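Local coordinates for protein hydrolase, HAD superfamily, subfamily III A (Legionella pneumophila, PDB 3N1U) that probably hydrolyses 3-deoxy-D-manno-octulosonate 8-phosphate to the free sugar acid KDO and inorganic phosphate, a magnesium-dependent step of lipopolysaccharide biosynthesis, at residues 16-21 with 109-114; 45-50 with 73-78; 87-92 with 100-105; 133-138 with 148-153. One frame throughout, in Å; residues are numbered along the deposited sequence.

How the contacts relate
Contacts 1, 3 and 4 all reach the six-stranded parallel sheet of the HAD fold, and contact 2 sits beside it at the probable active site, next to the metal ligand D27. Along the chain, contact 1 spans the longest loop, with contacts 2 and 3 following one another within it; contact 4 comes after it has closed. Contact 1 lies mid-sheet, while contacts 3 and 4 involve its two outermost strands, their centres about 23 Å apart on opposite sides of the chain's centre. Contacts 1 and 3 touch where F113 meets L102 of helix 96-106. A D77-K90 salt bridge ties contacts 2 and 3. Contacts 2 and 4 also reach neighbouring subunits, consistent with a tetramer.

Contact 1: residues 16-21 with 109-114; sequences AKKIKC and NDDEFA
K20 and E112 run side by side in the same direction: the methylene K20 CD packs 3.5 Å from E112 OE2, and the opposite charges at their ends remain beyond salt-bridge range. The carboxylate of E112 is held through both oxygens. OE1 accepts from N109 N with its anti lone pair, while a water bridges OE2 to K18 O. Near the surface K18 and D111 form a salt bridge, though the modelled 2.4 Å from K18 NZ to D111 OD2 is doubtful. The lysine chain is bent at its third torsion (chi3 97°), and the aspartate's second oxygen stays well back from the ammonium.

The carbonyl of E112 takes two donors, a nearly straight bond from K20 N at 2.7 Å and a more bent one from C21 N at 3.2 Å (146° at the hydrogen). The next link is A114 N to C21 O, 2.9 Å.

Deeper in, I19 turns CD1 over the backbone of F113 and comes 3.4 Å from F113 O, while its CG2 rests on A114 CB. With its sulfur anti to the backbone N (chi1 178°), C21 sets both CB and SG obliquely against the CD1-CE1 side of the F113 ring. Y99 meets that ring edge-to-face, and L102 and L106 of helix 96-106 pack around it. Here the chain leaves helix 3-17 and enters strand 21-24, pairing in parallel with strand 113-117: these are neighbours at the middle of the parallel sheet, first and fourth of its strands in chain order, in the Rossmann-like HAD core.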
loop_
_atom_site.group_PDB
_atom_site.type_symbol
_atom_site.label_atom_id
_atom_site.label_comp_id
_atom_site.label_asym_id
_atom_site.label_seq_id
_atom_site.Cartn_x
_atom_site.Cartn_y
_atom_site.Cartn_z
ATOM N N ALA A 16 4.404 2.482 -31.296
ATOM C CA ALA A 16 3.354 1.636 -30.791
ATOM C C ALA A 16 2.535 0.984 -31.908
ATOM O O ALA A 16 1.968 -0.121 -31.713
ATOM C CB ALA A 16 2.412 2.460 -29.847
ATOM N N LYS A 17 2.423 1.672 -33.058
ATOM C CA LYS A 17 1.697 1.110 -34.209
ATOM C C LYS A 17 2.288 -0.196 -34.720
ATOM O O LYS A 17 1.576 -0.985 -35.338
ATOM C CB LYS A 17 1.653 2.117 -35.379
ATOM C CG LYS A 17 0.592 3.194 -35.217
ATOM C CD LYS A 17 0.710 4.218 -36.335
ATOM C CE LYS A 17 -0.298 5.338 -36.159
ATOM N NZ LYS A 17 -0.542 6.013 -37.485
ATOM N N LYS A 18 3.578 -0.435 -34.471
ATOM C CA LYS A 18 4.281 -1.607 -35.021
ATOM C C LYS A 18 4.221 -2.840 -34.133
ATOM O O LYS A 18 4.657 -3.964 -34.522
ATOM C CB LYS A 18 5.765 -1.236 -35.271
ATOM C CG LYS A 18 5.895 -0.199 -36.397
ATOM C CD LYS A 18 7.208 0.513 -36.289
ATOM C CE LYS A 18 8.208 -0.091 -37.198
ATOM N NZ LYS A 18 9.534 0.425 -36.769
ATOM N N ILE A 19 3.714 -2.640 -32.927
ATOM C CA ILE A 19 3.916 -3.641 -31.885
ATOM C C ILE A 19 3.070 -4.905 -32.110
ATOM O O ILE A 19 1.849 -4.837 -32.237
ATOM C CB ILE A 19 3.638 -3.059 -30.493
ATOM C CG1 ILE A 19 4.586 -1.886 -30.154
ATOM C CG2 ILE A 19 3.788 -4.155 -29.441
ATOM C CD1 ILE A 19 6.143 -2.115 -30.367
ATOM N N LYS A 20 3.733 -6.055 -32.156
ATOM C CA LYS A 20 3.061 -7.315 -32.344
ATOM C C LYS A 20 3.234 -8.214 -31.108
ATOM O O LYS A 20 2.588 -9.257 -31.011
ATOM C CB LYS A 20 3.611 -8.016 -33.603
ATOM C CG LYS A 20 3.045 -7.331 -34.870
ATOM C CD LYS A 20 3.340 -8.065 -36.142
ATOM C CE LYS A 20 2.391 -7.484 -37.210
ATOM N NZ LYS A 20 2.574 -8.151 -38.521
ATOM N N CYS A 21 4.093 -7.819 -30.177
ATOM C CA CYS A 21 4.220 -8.559 -28.909
ATOM C C CYS A 21 4.623 -7.600 -27.825
ATOM O O CYS A 21 5.580 -6.829 -28.007
ATOM C CB CYS A 21 5.279 -9.671 -29.055
ATOM S SG CYS A 21 5.564 -10.645 -27.516
ATOM N N ASN A 109 10.526 -8.796 -35.930
ATOM C CA ASN A 109 11.651 -7.862 -35.906
ATOM C C ASN A 109 11.779 -7.242 -34.516
ATOM O O ASN A 109 10.754 -7.143 -33.787
ATOM C CB ASN A 109 11.440 -6.762 -36.952
ATOM C CG ASN A 109 11.428 -7.307 -38.358
ATOM O OD1 ASN A 109 12.013 -8.372 -38.636
ATOM N ND2 ASN A 109 10.728 -6.587 -39.277
ATOM N N ASP A 110 12.975 -6.758 -34.164
ATOM C CA ASP A 110 13.185 -6.053 -32.847
ATOM C C ASP A 110 12.129 -4.949 -32.681
ATOM O O ASP A 110 11.528 -4.775 -31.596
ATOM C CB ASP A 110 14.584 -5.398 -32.718
ATOM C CG ASP A 110 15.747 -6.416 -32.541
ATOM O OD1 ASP A 110 15.611 -7.390 -31.784
ATOM O OD2 ASP A 110 16.789 -6.242 -33.190
ATOM N N ASP A 111 11.845 -4.226 -33.767
ATOM C CA ASP A 111 10.966 -3.088 -33.626
ATOM C C ASP A 111 9.476 -3.472 -33.522
ATOM O O ASP A 111 8.637 -2.606 -33.385
ATOM C CB ASP A 111 11.236 -1.996 -34.675
ATOM C CG ASP A 111 10.825 -2.396 -36.099
ATOM O OD1 ASP A 111 10.360 -3.528 -36.322
ATOM O OD2 ASP A 111 10.965 -1.547 -37.013
ATOM N N GLU A 112 9.166 -4.767 -33.521
ATOM C CA GLU A 112 7.785 -5.212 -33.356
ATOM C C GLU A 112 7.525 -5.676 -31.934
ATOM O O GLU A 112 6.394 -6.085 -31.601
ATOM C CB GLU A 112 7.458 -6.335 -34.353
ATOM C CG GLU A 112 7.614 -5.862 -35.839
ATOM C CD GLU A 112 7.285 -6.956 -36.828
ATOM O OE1 GLU A 112 7.993 -7.985 -36.864
ATOM O OE2 GLU A 112 6.317 -6.782 -37.574
ATOM N N PHE A 113 8.563 -5.606 -31.100
ATOM C CA PHE A 113 8.409 -5.849 -29.656
ATOM C C PHE A 113 8.297 -4.542 -28.857
ATOM O O PHE A 113 8.998 -3.557 -29.173
ATOM C CB PHE A 113 9.650 -6.602 -29.117
ATOM C CG PHE A 113 9.678 -8.038 -29.473
ATOM C CD1 PHE A 113 8.917 -8.967 -28.747
ATOM C CD2 PHE A 113 10.472 -8.483 -30.562
ATOM C CE1 PHE A 113 8.920 -10.313 -29.108
ATOM C CE2 PHE A 113 10.489 -9.833 -30.912
ATOM C CZ PHE A 113 9.701 -10.743 -30.183
ATOM N N ALA A 114 7.432 -4.547 -27.828
ATOM C CA ALA A 114 7.529 -3.603 -26.720
ATOM C C ALA A 114 8.034 -4.360 -25.499
ATOM O O ALA A 114 7.801 -5.586 -25.381
ATOM C CB ALA A 114 6.116 -2.924 -26.452
HETATM O O HOH W 1 4.614 -4.667 -37.132
#

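Contact 2: residues 45-50 with 73-78; sequences KSFHVQ and NAVVDH
The F47 ring meets V75 at its edge: V75 CG1 lies near the ring plane, 3.7 Å from F47 CE2. The imidazole of H48, further along the segment, is likewise used at its edge, where ND1 accepts from Q50 N at 2.9 Å with the donor near the ring plane. H48 stands at the N-cap position of helix 49-60, which follows directly on strand 43-48, and this is its capping bond. In this HAD-family protein the strand belongs to a two-stranded hairpin that runs on as an antiparallel ladder into a neighbouring subunit, and it lies at a small angle to helix 74-83, 25° between the two segment axes.

V75 CG1 is the hub of the packing. Its position anti to the backbone N (chi1 175°) puts it between the F47 edge and the aliphatic part of K45, whose CG is 3.7 Å away. The lysine stays extended as far as CE, passing over this methyl, and V76 CG2 touches CE from the helix side. N73, approaching from the opposite direction, sets its amide against the end of the lysine.

A bend at the last torsion (chi4 -54°) finishes the lysine chain, and its ammonium forms a salt bridge with D27, a calcium ligand and predicted substrate-binding residue. N73 ND2 lies 3.5 Å from K45 NZ, but the two are donors and are not hydrogen-bonded.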
loop_
_atom_site.group_PDB
_atom_site.type_symbol
_atom_site.label_atom_id
_atom_site.label_comp_id
_atom_site.label_asym_id
_atom_site.label_seq_id
_atom_site.Cartn_x
_atom_site.Cartn_y
_atom_site.Cartn_z
ATOM N N LYS A 45 3.085 -12.570 -4.123
ATOM C CA LYS A 45 3.215 -11.286 -4.814
ATOM C C LYS A 45 1.798 -10.773 -5.062
ATOM O O LYS A 45 0.833 -11.554 -5.079
ATOM C CB LYS A 45 3.875 -11.416 -6.197
ATOM C CG LYS A 45 5.192 -12.213 -6.206
ATOM C CD LYS A 45 5.734 -12.383 -7.620
ATOM C CE LYS A 45 7.070 -13.126 -7.614
ATOM N NZ LYS A 45 8.172 -12.547 -6.712
ATOM N N SER A 46 1.708 -9.490 -5.403
ATOM C CA SER A 46 0.399 -8.840 -5.574
ATOM C C SER A 46 0.328 -8.281 -6.978
ATOM O O SER A 46 1.187 -7.434 -7.342
ATOM C CB SER A 46 0.292 -7.689 -4.542
ATOM O OG SER A 46 0.415 -8.268 -3.242
ATOM N N PHE A 47 -0.671 -8.725 -7.776
ATOM C CA PHE A 47 -0.828 -8.265 -9.170
ATOM C C PHE A 47 -2.078 -7.390 -9.260
ATOM O O PHE A 47 -2.917 -7.466 -8.382
ATOM C CB PHE A 47 -1.002 -9.488 -10.078
ATOM C CG PHE A 47 0.178 -10.427 -10.044
ATOM C CD1 PHE A 47 1.299 -10.174 -10.855
ATOM C CD2 PHE A 47 0.175 -11.546 -9.212
ATOM C CE1 PHE A 47 2.459 -10.994 -10.821
ATOM C CE2 PHE A 47 1.306 -12.391 -9.158
ATOM C CZ PHE A 47 2.452 -12.146 -9.985
ATOM N N HIS A 48 -2.248 -6.600 -10.319
ATOM C CA HIS A 48 -3.355 -5.678 -10.345
ATOM C C HIS A 48 -4.344 -6.115 -11.442
ATOM O O HIS A 48 -3.950 -6.431 -12.566
ATOM C CB HIS A 48 -2.837 -4.250 -10.627
ATOM C CG HIS A 48 -3.869 -3.204 -10.332
ATOM N ND1 HIS A 48 -4.985 -2.985 -11.154
ATOM C CD2 HIS A 48 -3.987 -2.354 -9.293
ATOM C CE1 HIS A 48 -5.740 -2.045 -10.606
ATOM N NE2 HIS A 48 -5.160 -1.648 -9.473
ATOM N N VAL A 49 -5.611 -6.143 -11.106
ATOM C CA VAL A 49 -6.631 -6.571 -12.078
ATOM C C VAL A 49 -6.700 -5.737 -13.343
ATOM O O VAL A 49 -7.109 -6.239 -14.385
ATOM C CB VAL A 49 -8.030 -6.598 -11.443
ATOM C CG1 VAL A 49 -8.088 -7.796 -10.456
ATOM C CG2 VAL A 49 -8.421 -5.216 -10.847
ATOM N N GLN A 50 -6.420 -4.429 -13.260
ATOM C CA GLN A 50 -6.474 -3.650 -14.512
ATOM C C GLN A 50 -5.351 -4.041 -15.469
ATOM O O GLN A 50 -5.492 -3.901 -16.659
ATOM C CB GLN A 50 -6.426 -2.135 -14.273
ATOM C CG GLN A 50 -7.720 -1.608 -13.582
ATOM C CD GLN A 50 -7.603 -0.147 -13.137
ATOM O OE1 GLN A 50 -6.608 0.500 -13.437
ATOM N NE2 GLN A 50 -8.610 0.357 -12.404
ATOM N N ASN A 73 9.849 -18.362 -8.479
ATOM C CA ASN A 73 8.912 -19.073 -7.610
ATOM C C ASN A 73 7.575 -19.408 -8.320
ATOM O O ASN A 73 7.270 -18.858 -9.378
ATOM C CB ASN A 73 8.705 -18.267 -6.323
ATOM C CG ASN A 73 8.188 -16.874 -6.615
ATOM O OD1 ASN A 73 7.010 -16.710 -6.860
ATOM N ND2 ASN A 73 9.078 -15.884 -6.668
ATOM N N ALA A 74 6.798 -20.308 -7.731
ATOM C CA ALA A 74 5.553 -20.787 -8.309
ATOM C C ALA A 74 4.413 -19.730 -8.346
ATOM O O ALA A 74 3.498 -19.875 -9.138
ATOM C CB ALA A 74 5.090 -22.064 -7.607
ATOM N N VAL A 75 4.489 -18.663 -7.531
ATOM C CA VAL A 75 3.561 -17.530 -7.736
ATOM C C VAL A 75 3.455 -17.114 -9.224
ATOM O O VAL A 75 2.360 -16.870 -9.735
ATOM C CB VAL A 75 3.996 -16.287 -6.910
ATOM C CG1 VAL A 75 3.081 -15.069 -7.250
ATOM C CG2 VAL A 75 3.950 -16.593 -5.424
ATOM N N VAL A 76 4.606 -16.998 -9.896
ATOM C CA VAL A 76 4.657 -16.548 -11.280
ATOM C C VAL A 76 3.857 -17.528 -12.167
ATOM O O VAL A 76 3.031 -17.104 -12.952
ATOM C CB VAL A 76 6.128 -16.379 -11.769
ATOM C CG1 VAL A 76 6.203 -16.086 -13.282
ATOM C CG2 VAL A 76 6.842 -15.263 -10.905
ATOM N N ASP A 77 4.084 -18.838 -12.000
ATOM C CA ASP A 77 3.400 -19.855 -12.803
ATOM C C ASP A 77 1.888 -19.779 -12.620
ATOM O O ASP A 77 1.111 -19.849 -13.624
ATOM C CB ASP A 77 3.904 -21.258 -12.435
ATOM C CG ASP A 77 5.408 -21.378 -12.616
ATOM O OD1 ASP A 77 5.899 -21.333 -13.775
ATOM O OD2 ASP A 77 6.090 -21.540 -11.603
ATOM N N HIS A 78 1.466 -19.604 -11.369
ATOM C CA HIS A 78 0.019 -19.493 -11.087
ATOM C C HIS A 78 -0.586 -18.295 -11.757
ATOM O O HIS A 78 -1.654 -18.391 -12.358
ATOM C CB HIS A 78 -0.275 -19.446 -9.589
ATOM C CG HIS A 78 -0.035 -20.751 -8.902
ATOM N ND1 HIS A 78 0.926 -20.919 -7.923
ATOM C CD2 HIS A 78 -0.638 -21.951 -9.053
ATOM C CE1 HIS A 78 0.901 -22.173 -7.501
ATOM N NE2 HIS A 78 -0.032 -22.821 -8.174
#

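Contact 3: residues 87-92 with 100-105; sequences HYYKGQ and QHLKKT
Y89 and H101 meet with their side chains roughly perpendicular, and the tyrosine hydroxyl arrives at the edge of the imidazole, in its plane. Y89 OH and H101 ND1 are hydrogen-bonded at 2.7 Å; either may be the donor. The two ring planes are inclined by 71° with centroids 5.5 Å apart, an oblique pairing. H101 can reach across because its CG stands anti to the backbone N (chi1 -179°), directing the ring toward the strand. L102 sits obliquely beside the same tyrosine, its CB 3.6 Å from Y89 OH.

These side chains join strand 87-89, the outermost strand at one end of the parallel sheet, to helix 96-106, which runs back nearly antiparallel to it (163° between the segment axes) in the crossover leading to strand 113-117 of the HAD core. Two residues before Y89, H87 points to the same side of the strand. L102 lies square across it, with L102 CD1 4.0 Å from H87 CB, and the H87 ring edge meets the methyl of T105, CG2 lying 3.9 Å from H87 CE1. On the helix, T105 OG1 donates to H101 O at 2.7 Å from above the carbonyl plane, while T105 N reaches the same oxygen from the opposite face.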
loop_
_atom_site.group_PDB
_atom_site.type_symbol
_atom_site.label_atom_id
_atom_site.label_comp_id
_atom_site.label_asym_id
_atom_site.label_seq_id
_atom_site.Cartn_x
_atom_site.Cartn_y
_atom_site.Cartn_z
ATOM N N HIS A 87 3.924 -17.773 -23.320
ATOM C CA HIS A 87 5.314 -17.430 -23.603
ATOM C C HIS A 87 5.933 -16.787 -22.384
ATOM O O HIS A 87 5.796 -15.572 -22.191
ATOM C CB HIS A 87 5.375 -16.463 -24.777
ATOM C CG HIS A 87 4.905 -17.063 -26.063
ATOM N ND1 HIS A 87 5.686 -17.905 -26.822
ATOM C CD2 HIS A 87 3.721 -16.964 -26.707
ATOM C CE1 HIS A 87 5.011 -18.290 -27.893
ATOM N NE2 HIS A 87 3.817 -17.726 -27.852
ATOM N N TYR A 88 6.591 -17.572 -21.526
ATOM C CA TYR A 88 7.286 -16.913 -20.405
ATOM C C TYR A 88 8.509 -17.612 -19.876
ATOM O O TYR A 88 8.632 -18.835 -19.991
ATOM C CB TYR A 88 6.334 -16.561 -19.252
ATOM C CG TYR A 88 5.845 -17.752 -18.469
ATOM C CD1 TYR A 88 4.762 -18.503 -18.920
ATOM C CD2 TYR A 88 6.435 -18.093 -17.264
ATOM C CE1 TYR A 88 4.274 -19.598 -18.165
ATOM C CE2 TYR A 88 5.968 -19.198 -16.497
ATOM C CZ TYR A 88 4.895 -19.934 -16.954
ATOM O OH TYR A 88 4.437 -21.012 -16.212
ATOM N N TYR A 89 9.390 -16.801 -19.278
ATOM C CA TYR A 89 10.762 -17.216 -18.981
ATOM C C TYR A 89 11.081 -16.773 -17.585
ATOM O O TYR A 89 11.053 -15.571 -17.285
ATOM C CB TYR A 89 11.776 -16.583 -19.956
ATOM C CG TYR A 89 11.536 -16.887 -21.439
ATOM C CD1 TYR A 89 10.524 -16.246 -22.146
ATOM C CD2 TYR A 89 12.336 -17.821 -22.129
ATOM C CE1 TYR A 89 10.291 -16.532 -23.526
ATOM C CE2 TYR A 89 12.123 -18.104 -23.481
ATOM C CZ TYR A 89 11.087 -17.462 -24.171
ATOM O OH TYR A 89 10.849 -17.730 -25.501
ATOM N N LYS A 90 11.455 -17.751 -16.756
ATOM C CA LYS A 90 11.677 -17.532 -15.327
ATOM C C LYS A 90 13.154 -17.724 -14.958
ATOM O O LYS A 90 13.875 -18.415 -15.683
ATOM C CB LYS A 90 10.885 -18.574 -14.539
ATOM C CG LYS A 90 9.386 -18.244 -14.395
ATOM C CD LYS A 90 8.839 -18.948 -13.177
ATOM C CE LYS A 90 9.254 -20.416 -13.200
ATOM N NZ LYS A 90 8.815 -21.123 -11.964
ATOM N N GLY A 91 13.581 -17.131 -13.840
ATOM C CA GLY A 91 14.968 -17.294 -13.385
ATOM C C GLY A 91 16.013 -16.685 -14.282
ATOM O O GLY A 91 17.155 -17.127 -14.257
ATOM N N GLN A 92 15.653 -15.684 -15.104
ATOM C CA GLN A 92 16.615 -15.146 -16.106
ATOM C C GLN A 92 17.275 -13.972 -15.434
ATOM O O GLN A 92 16.605 -12.962 -15.163
ATOM C CB GLN A 92 15.885 -14.664 -17.381
ATOM C CG GLN A 92 15.017 -15.793 -18.038
ATOM C CD GLN A 92 15.888 -16.996 -18.483
ATOM O OE1 GLN A 92 16.803 -16.849 -19.289
ATOM N NE2 GLN A 92 15.603 -18.184 -17.932
ATOM N N GLN A 100 16.174 -13.370 -27.124
ATOM C CA GLN A 100 16.556 -13.870 -28.449
ATOM C C GLN A 100 15.778 -15.149 -28.781
ATOM O O GLN A 100 15.397 -15.373 -29.936
ATOM C CB GLN A 100 18.103 -14.058 -28.560
ATOM C CG GLN A 100 18.606 -14.414 -29.992
ATOM C CD GLN A 100 18.224 -13.400 -31.086
ATOM O OE1 GLN A 100 18.177 -12.172 -30.859
ATOM N NE2 GLN A 100 17.953 -13.918 -32.280
ATOM N N HIS A 101 15.520 -15.966 -27.762
ATOM C CA HIS A 101 14.739 -17.183 -27.932
ATOM C C HIS A 101 13.295 -16.854 -28.291
ATOM O O HIS A 101 12.706 -17.482 -29.194
ATOM C CB HIS A 101 14.753 -18.025 -26.652
ATOM C CG HIS A 101 13.991 -19.309 -26.781
ATOM N ND1 HIS A 101 12.624 -19.371 -26.646
ATOM C CD2 HIS A 101 14.399 -20.571 -27.062
ATOM C CE1 HIS A 101 12.217 -20.614 -26.825
ATOM N NE2 HIS A 101 13.272 -21.361 -27.098
ATOM N N LEU A 102 12.724 -15.870 -27.587
ATOM C CA LEU A 102 11.352 -15.426 -27.889
ATOM C C LEU A 102 11.273 -14.869 -29.317
ATOM O O LEU A 102 10.322 -15.119 -30.057
ATOM C CB LEU A 102 10.921 -14.364 -26.893
ATOM C CG LEU A 102 9.503 -13.822 -27.093
ATOM C CD1 LEU A 102 8.400 -14.878 -26.948
ATOM C CD2 LEU A 102 9.261 -12.613 -26.162
ATOM N N LYS A 103 12.301 -14.115 -29.704
ATOM C CA LYS A 103 12.334 -13.534 -31.029
ATOM C C LYS A 103 12.327 -14.638 -32.095
ATOM O O LYS A 103 11.610 -14.539 -33.100
ATOM C CB LYS A 103 13.547 -12.616 -31.141
ATOM C CG LYS A 103 13.762 -11.954 -32.496
ATOM C CD LYS A 103 14.945 -11.013 -32.296
ATOM C CE LYS A 103 14.892 -9.837 -33.214
ATOM N NZ LYS A 103 15.726 -10.066 -34.366
ATOM N N LYS A 104 13.128 -15.688 -31.881
ATOM C CA LYS A 104 13.177 -16.815 -32.815
ATOM C C LYS A 104 11.814 -17.498 -32.882
ATOM O O LYS A 104 11.348 -17.862 -33.961
ATOM C CB LYS A 104 14.253 -17.838 -32.430
ATOM C CG LYS A 104 15.650 -17.396 -32.742
ATOM C CD LYS A 104 16.647 -18.510 -32.410
ATOM C CE LYS A 104 18.064 -18.179 -32.878
ATOM N NZ LYS A 104 18.585 -16.953 -32.184
ATOM N N THR A 105 11.184 -17.683 -31.719
ATOM C CA THR A 105 9.913 -18.388 -31.632
ATOM C C THR A 105 8.826 -17.648 -32.404
ATOM O O THR A 105 8.043 -18.262 -33.137
ATOM C CB THR A 105 9.488 -18.532 -30.140
ATOM O OG1 THR A 105 10.566 -19.150 -29.397
ATOM C CG2 THR A 105 8.150 -19.315 -30.002
#

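Contact 4: residues 133-138 with 148-153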
loop_
_atom_site.group_PDB
_atom_site.type_symbol
_atom_site.label_atom_id
_atom_site.label_comp_id
_atom_site.label_asym_id
_atom_site.label_seq_id
_atom_site.Cartn_x
_atom_site.Cartn_y
_atom_site.Cartn_z
ATOM N N VAL A 133 9.889 0.544 -22.434
ATOM C CA VAL A 133 9.084 1.319 -21.478
ATOM C C VAL A 133 9.536 1.164 -20.034
ATOM O O VAL A 133 9.852 0.051 -19.579
ATOM C CB VAL A 133 7.565 1.013 -21.601
ATOM C CG1 VAL A 133 6.743 1.858 -20.580
ATOM C CG2 VAL A 133 7.078 1.302 -23.089
ATOM N N ALA A 134 9.563 2.291 -19.327
ATOM C CA ALA A 134 9.840 2.279 -17.884
ATOM C C ALA A 134 8.552 2.496 -17.101
ATOM O O ALA A 134 7.792 3.387 -17.419
ATOM C CB ALA A 134 10.862 3.366 -17.499
ATOM N N VAL A 135 8.294 1.652 -16.097
ATOM C CA VAL A 135 7.261 2.025 -15.063
ATOM C C VAL A 135 7.743 3.282 -14.322
ATOM O O VAL A 135 8.959 3.585 -14.289
ATOM C CB VAL A 135 6.953 0.862 -14.067
ATOM C CG1 VAL A 135 6.297 -0.334 -14.843
ATOM C CG2 VAL A 135 8.207 0.388 -13.286
ATOM N N SER A 136 6.816 4.058 -13.738
ATOM C CA SER A 136 7.246 5.345 -13.176
ATOM C C SER A 136 8.171 5.157 -11.975
ATOM O O SER A 136 8.905 6.053 -11.639
ATOM C CB SER A 136 6.050 6.237 -12.780
ATOM O OG SER A 136 5.362 5.737 -11.659
ATOM N N ASN A 137 8.104 4.001 -11.300
ATOM C CA ASN A 137 8.927 3.744 -10.098
ATOM C C ASN A 137 10.258 3.034 -10.486
ATOM O O ASN A 137 10.956 2.470 -9.615
ATOM C CB ASN A 137 8.135 2.809 -9.118
ATOM C CG ASN A 137 7.611 1.581 -9.821
ATOM O OD1 ASN A 137 6.944 1.701 -10.804
ATOM N ND2 ASN A 137 7.962 0.362 -9.347
ATOM N N ALA A 138 10.598 3.029 -11.774
ATOM C CA ALA A 138 11.827 2.368 -12.217
ATOM C C ALA A 138 13.055 3.055 -11.658
ATOM O O ALA A 138 12.991 4.252 -11.265
ATOM C CB ALA A 138 11.914 2.325 -13.778
ATOM N N TRP A 148 9.809 5.717 -23.293
ATOM C CA TRP A 148 8.588 6.264 -22.676
ATOM C C TRP A 148 8.487 5.751 -21.264
ATOM O O TRP A 148 8.983 4.677 -20.946
ATOM C CB TRP A 148 7.353 5.785 -23.469
ATOM C CG TRP A 148 6.019 6.407 -23.038
ATOM C CD1 TRP A 148 5.703 7.721 -23.056
ATOM C CD2 TRP A 148 4.842 5.710 -22.569
ATOM N NE1 TRP A 148 4.408 7.910 -22.614
ATOM C CE2 TRP A 148 3.857 6.693 -22.308
ATOM C CE3 TRP A 148 4.526 4.346 -22.349
ATOM C CZ2 TRP A 148 2.556 6.378 -21.813
ATOM C CZ3 TRP A 148 3.229 4.026 -21.843
ATOM C CH2 TRP A 148 2.267 5.047 -21.594
ATOM N N ARG A 149 7.832 6.509 -20.409
ATOM C CA ARG A 149 7.561 6.037 -19.061
ATOM C C ARG A 149 6.089 6.180 -18.770
ATOM O O ARG A 149 5.417 7.112 -19.270
ATOM C CB ARG A 149 8.377 6.831 -18.014
ATOM C CG ARG A 149 7.942 8.290 -17.858
ATOM C CD ARG A 149 8.797 8.924 -16.751
ATOM N NE ARG A 149 10.159 9.156 -17.240
ATOM C CZ ARG A 149 11.105 9.785 -16.531
ATOM N NH1 ARG A 149 10.834 10.227 -15.297
ATOM N NH2 ARG A 149 12.308 9.990 -17.065
ATOM N N THR A 150 5.565 5.251 -17.978
ATOM C CA THR A 150 4.136 5.329 -17.613
ATOM C C THR A 150 3.958 6.364 -16.488
ATOM O O THR A 150 4.949 6.721 -15.794
ATOM C CB THR A 150 3.622 3.953 -17.133
ATOM O OG1 THR A 150 4.406 3.505 -16.005
ATOM C CG2 THR A 150 3.730 2.915 -18.303
ATOM N N GLU A 151 2.720 6.833 -16.308
ATOM C CA GLU A 151 2.390 7.719 -15.190
ATOM C C GLU A 151 2.290 6.856 -13.961
ATOM O O GLU A 151 2.764 7.217 -12.886
ATOM C CB GLU A 151 1.061 8.455 -15.428
ATOM C CG GLU A 151 1.084 9.342 -16.684
ATOM C CD GLU A 151 1.978 10.576 -16.531
ATOM O OE1 GLU A 151 1.466 11.606 -16.030
ATOM O OE2 GLU A 151 3.181 10.532 -16.937
ATOM N N ARG A 152 1.619 5.717 -14.098
ATOM C CA ARG A 152 1.398 4.852 -12.952
ATOM C C ARG A 152 2.619 4.013 -12.582
ATOM O O ARG A 152 3.514 3.802 -13.418
ATOM C CB ARG A 152 0.153 3.972 -13.188
ATOM C CG ARG A 152 -1.152 4.795 -13.184
ATOM C CD ARG A 152 -2.215 4.140 -14.096
ATOM N NE ARG A 152 -3.399 4.982 -14.397
ATOM C CZ ARG A 152 -3.522 5.765 -15.472
ATOM N NH1 ARG A 152 -2.540 5.840 -16.372
ATOM N NH2 ARG A 152 -4.656 6.443 -15.696
ATOM N N THR A 153 2.634 3.504 -11.344
ATOM C CA THR A 153 3.721 2.678 -10.823
ATOM C C THR A 153 3.400 1.197 -11.109
ATOM O O THR A 153 2.241 0.856 -11.412
ATOM C CB THR A 153 3.982 2.877 -9.281
ATOM O OG1 THR A 153 2.817 2.460 -8.588
ATOM C CG2 THR A 153 4.250 4.398 -8.921
#
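The two segments pair in parallel, V133 with W148 and A134 with R149, through a straight bond from A134 N to W148 O (2.9 Å, 170° at the hydrogen) and another from T150 N to A134 O at 3.0 Å. V133 and W148 lie side by side on one face of the sheet, with V133 CG1 set obliquely to the indole, 3.8 Å from W148 CE3. On the other face, R149 turns its chain away from A134, toward L143 of helix 140-145.

That helix links the two strands in a right-handed beta-alpha-beta crossover, which adds strand 148-149 at the edge of the sheet far from strand 87-89. Past the strands the two segments stay together. V135 to A138 forms a type I turn, and T150 OG1, between its backbone N and carbonyl carbon (chi1 58°), donates to R152 O at 2.8 Å. The same carbonyl receives a weak bond from S136 N, and S136 OG lies 3.2 Å from both E151 O and R152 O, at best a weak bond to one or the other. N137 runs across T153, its OD1 3.4 Å from T153 CA and hydrogen-bonded to G154 N; N137 O accepts from Q50 of a neighbouring subunit.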